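Local coordinates for protein 2,3-dihydroxy-2,3-dihydrophenylpropionate dehydrogenase (Pseudomonas sp. MC1, PDB 5XTF) that catalyses the NAD-dependent oxidation of naphthalene cis-dihydrodiol to 1,2-dihydroxynaphthalene as a tetrameric short-chain dehydrogenase, at residues 42-47 and 65-70; 161-166 and 198-203. All coordinates share one frame; numbering follows the deposited sequence.

Interaction 1 of 2, residues 42-47 and 65-70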
# COMPACT_ATOMS: atom_id res chain seq x y z
N SER B 42 19.78 -9.55 -22.03
CA SER B 42 18.39 -9.85 -22.35
C SER B 42 17.86 -8.93 -23.44
O SER B 42 17.13 -9.38 -24.34
CB SER B 42 17.53 -9.74 -21.10
OG SER B 42 17.62 -10.95 -20.38
N PHE B 43 18.17 -7.64 -23.37
CA PHE B 43 17.64 -6.72 -24.37
C PHE B 43 18.35 -6.91 -25.70
O PHE B 43 17.72 -6.85 -26.77
CB PHE B 43 17.76 -5.27 -23.87
CG PHE B 43 16.62 -4.84 -22.97
CD1 PHE B 43 16.68 -5.03 -21.59
CD2 PHE B 43 15.49 -4.23 -23.50
CE1 PHE B 43 15.62 -4.63 -20.74
CE2 PHE B 43 14.43 -3.82 -22.65
CZ PHE B 43 14.50 -4.03 -21.28
N LYS B 44 19.66 -7.17 -25.66
CA LYS B 44 20.37 -7.54 -26.89
C LYS B 44 19.75 -8.77 -27.53
O LYS B 44 19.54 -8.80 -28.75
CB LYS B 44 21.85 -7.79 -26.60
CG LYS B 44 22.75 -7.63 -27.79
CD LYS B 44 23.06 -6.17 -28.02
CE LYS B 44 23.86 -5.99 -29.29
NZ LYS B 44 23.03 -6.29 -30.49
N LEU B 45 19.42 -9.77 -26.73
CA LEU B 45 18.83 -10.99 -27.27
C LEU B 45 17.44 -10.72 -27.87
O LEU B 45 17.08 -11.33 -28.88
CB LEU B 45 18.77 -12.06 -26.18
CG LEU B 45 18.34 -13.46 -26.58
CD1 LEU B 45 19.24 -14.00 -27.69
CD2 LEU B 45 18.35 -14.37 -25.35
N ALA B 46 16.68 -9.79 -27.29
CA ALA B 46 15.37 -9.42 -27.80
C ALA B 46 15.43 -8.51 -29.02
O ALA B 46 14.39 -8.22 -29.60
CB ALA B 46 14.54 -8.75 -26.70
N GLY B 47 16.61 -8.05 -29.42
CA GLY B 47 16.77 -7.32 -30.65
C GLY B 47 17.04 -5.84 -30.52
O GLY B 47 17.04 -5.14 -31.54
N ASN B 65 34.25 -8.55 -24.58
CA ASN B 65 34.48 -9.97 -24.84
C ASN B 65 33.23 -10.67 -25.34
O ASN B 65 33.32 -11.63 -26.10
CB ASN B 65 34.97 -10.68 -23.58
CG ASN B 65 36.31 -10.18 -23.10
OD1 ASN B 65 36.98 -9.39 -23.77
ND2 ASN B 65 36.71 -10.66 -21.94
N GLU B 66 32.05 -10.21 -24.91
CA GLU B 66 30.83 -10.90 -25.31
C GLU B 66 30.22 -10.28 -26.55
O GLU B 66 29.78 -11.00 -27.45
CB GLU B 66 29.81 -10.91 -24.16
CG GLU B 66 28.51 -11.68 -24.47
CD GLU B 66 27.69 -12.09 -23.21
OE1 GLU B 66 28.21 -12.04 -22.07
OE2 GLU B 66 26.52 -12.50 -23.39
N PHE B 67 30.20 -8.95 -26.64
CA PHE B 67 29.43 -8.28 -27.68
C PHE B 67 30.29 -7.51 -28.67
O PHE B 67 29.73 -6.83 -29.54
CB PHE B 67 28.40 -7.33 -27.07
CG PHE B 67 27.37 -8.02 -26.22
CD1 PHE B 67 26.33 -8.69 -26.81
CD2 PHE B 67 27.46 -7.99 -24.84
CE1 PHE B 67 25.39 -9.34 -26.04
CE2 PHE B 67 26.52 -8.63 -24.07
CZ PHE B 67 25.48 -9.31 -24.67
N LYS B 68 31.61 -7.57 -28.53
CA LYS B 68 32.53 -6.89 -29.44
C LYS B 68 32.29 -5.39 -29.41
O LYS B 68 32.57 -4.73 -28.41
CB LYS B 68 32.39 -7.43 -30.87
CG LYS B 68 32.86 -8.86 -31.01
CD LYS B 68 32.29 -9.56 -32.22
CE LYS B 68 32.66 -11.05 -32.20
NZ LYS B 68 32.01 -11.83 -33.30
N ASP B 69 31.77 -4.84 -30.51
CA ASP B 69 31.51 -3.41 -30.62
C ASP B 69 30.06 -3.10 -30.91
O ASP B 69 29.74 -1.96 -31.28
CB ASP B 69 32.41 -2.80 -31.69
CG ASP B 69 33.69 -2.26 -31.12
OD1 ASP B 69 33.65 -1.73 -29.98
OD2 ASP B 69 34.73 -2.38 -31.80
N ALA B 70 29.16 -4.10 -30.78
CA ALA B 70 27.74 -3.85 -31.01
C ALA B 70 27.15 -2.88 -29.98
O ALA B 70 26.18 -2.18 -30.28
CB ALA B 70 26.97 -5.17 -31.02

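Interaction 2 of 2, residues 161-166 and 198-203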
# COMPACT_ATOMS: atom_id res chain seq x y z
N SER B 161 13.08 -4.00 -0.58
CA SER B 161 13.19 -3.01 0.48
C SER B 161 12.31 -1.79 0.24
O SER B 161 12.14 -0.97 1.16
CB SER B 161 14.65 -2.57 0.62
OG SER B 161 15.45 -3.59 1.19
N SER B 162 11.75 -1.63 -0.97
CA SER B 162 10.77 -0.59 -1.20
C SER B 162 9.43 -0.88 -0.52
O SER B 162 8.61 0.03 -0.38
CB SER B 162 10.54 -0.39 -2.70
OG SER B 162 11.75 -0.16 -3.38
N HIS B 163 9.17 -2.13 -0.13
CA HIS B 163 7.87 -2.54 0.40
C HIS B 163 7.94 -3.10 1.81
O HIS B 163 7.04 -2.84 2.61
CB HIS B 163 7.23 -3.60 -0.53
CG HIS B 163 7.43 -3.31 -1.99
ND1 HIS B 163 6.71 -2.34 -2.66
CD2 HIS B 163 8.29 -3.84 -2.89
CE1 HIS B 163 7.11 -2.30 -3.92
NE2 HIS B 163 8.07 -3.19 -4.08
N ALA B 164 8.99 -3.86 2.14
CA ALA B 164 9.10 -4.54 3.42
C ALA B 164 10.45 -4.23 4.06
O ALA B 164 11.34 -3.67 3.42
CB ALA B 164 8.91 -6.06 3.26
N VAL B 165 10.59 -4.62 5.33
CA VAL B 165 11.85 -4.46 6.05
C VAL B 165 12.58 -5.79 6.04
O VAL B 165 12.07 -6.79 5.53
CB VAL B 165 11.61 -3.98 7.49
CG1 VAL B 165 10.74 -2.73 7.50
CG2 VAL B 165 10.98 -5.08 8.31
N GLY B 166 13.79 -5.81 6.60
CA GLY B 166 14.54 -7.05 6.68
C GLY B 166 15.78 -7.09 5.80
O GLY B 166 16.81 -7.61 6.21
N ALA B 198 8.68 0.59 -12.55
CA ALA B 198 9.79 0.08 -11.78
C ALA B 198 9.64 -1.42 -11.57
O ALA B 198 8.54 -1.97 -11.61
CB ALA B 198 9.91 0.76 -10.42
N VAL B 199 10.78 -2.05 -11.34
CA VAL B 199 10.87 -3.45 -10.95
C VAL B 199 11.48 -3.51 -9.56
O VAL B 199 12.48 -2.84 -9.30
CB VAL B 199 11.73 -4.25 -11.94
CG1 VAL B 199 11.81 -5.69 -11.51
CG2 VAL B 199 11.16 -4.14 -13.33
N SER B 200 10.89 -4.31 -8.67
CA SER B 200 11.40 -4.46 -7.31
C SER B 200 11.93 -5.87 -7.11
O SER B 200 11.19 -6.76 -6.67
CB SER B 200 10.31 -4.15 -6.28
OG SER B 200 9.98 -2.79 -6.31
N PRO B 201 13.19 -6.13 -7.42
CA PRO B 201 13.74 -7.47 -7.19
C PRO B 201 14.13 -7.66 -5.74
O PRO B 201 14.26 -6.71 -4.96
CB PRO B 201 14.97 -7.49 -8.10
CG PRO B 201 15.39 -6.05 -8.15
CD PRO B 201 14.13 -5.26 -8.14
N GLY B 202 14.33 -8.92 -5.36
CA GLY B 202 14.74 -9.20 -4.00
C GLY B 202 15.24 -10.61 -3.81
O GLY B 202 14.81 -11.51 -4.53
N GLY B 203 16.13 -10.83 -2.84
CA GLY B 203 16.63 -12.17 -2.55
C GLY B 203 17.36 -12.81 -3.72
O GLY B 203 17.12 -13.96 -4.08

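Interaction 1 of 2, residues 42-47 and 65-70
Lys-44 on helix 34-46 lays its aliphatic chain beside the ring of Phe-67, at the end of helix 57-67. Its CG comes within 3.6 Å of CE1 of Phe-67, and the approach to the ring is oblique. CB of Lys-44 also touches this corner, 3.9 Å from CE1 of Phe-67. The lysine chain and the phenylalanine run antiparallel alongside each other. Further out, CE of Lys-44 rests 3.7 Å from CB of Ala-70. The contact is therefore nonpolar, although a lysine carries half of it; NZ of Lys-44 passes 4.1 Å from CB of Ala-70.

The shape of the lysine explains this double touch. CG stands anti to the backbone N (chi1 -157°), which sends the chain across to the other helix. Bends at chi2 (81°) and chi4 then carry it on from the ring to the methyl group. On the other side, Phe-67 and Ala-70 are brought together by a type II' turn, closed by a bond from Ala-70 N to Phe-67 O of 3.1 Å. CG of Glu-66 lies over one face of the Phe-67 ring, nearer its border than its middle; the carboxylate of Glu-66 makes a salt bridge with Arg-41. Phe-67 also packs on Val-40 and Arg-41, and Lys-44 on Val-50 and Leu-71.

Helix 34-46 ends just beyond the contact in a Schellman motif at Gly-47. Each helix is followed by a parallel strand, 49-54 and 72-75. This is neighbouring-helix packing in the beta-alpha-beta units of the Rossmann fold, here at the protein surface.

Interaction 2 of 2, residues 161-166 and 198-203
NE2 of His-163 and OG of Ser-200 form a hydrogen bond of 3.0 Å. Either atom could be the donor. The hydroxyl lies at the edge of the imidazole, near its plane. CB of Ser-200 follows at the same edge, in the ring plane and 3.3 Å from NE2 of His-163. Ser-200 OG also has a weak hydrogen bond with the carbonyl O of Ser-159. On the ring of His-163, CB of Ser-162 sits 4.0 Å above the centre of one face. With chi1 -40°, CG of His-163 stands anti to the carbonyl carbon; chi2 (-76°) then turns NE2 toward Ser-200.

The bond joins two elements at the C-terminal side of the parallel Rossmann sheet of an SDR enzyme. Residues 161-166 belong to the loop after strand 153-157, and Ser-200 lies near the end of strand 195-201. Were His-163 an alanine, the Ser-200 hydroxyl would probably lose its imidazole partner, and a gap would be likely to open beside Leu-180, Val-266 and Ser-268.

OG of Ser-162 is 4.3 Å from OG of Ser-200, but it is held by the carbonyl O of Lys-176, an NAD(+)-binding residue on helix 170-190. The backbone O of His-163 accepts a hydrogen bond from Lys-184 NZ of the second subunit.

Interaction 1 lies at the surface, and interaction 2 is buried. Their centres are 28 Å apart, on opposite sides of the chain's centre. They have no helix or strand in common, but strand 195-201 of interaction 2 and strands 49-54 and 72-75, which follow the helices of interaction 1, belong to one parallel sheet. Interaction 1 joins the last turn of one helix to the end of the next and the turn that follows it, near strand 72-75, outermost within this chain, by aliphatic and aromatic contact alone. Interaction 2 ties a loop to a strand by one polar bond. Other subunits reach the loop of interaction 2; none touches the segments of interaction 1.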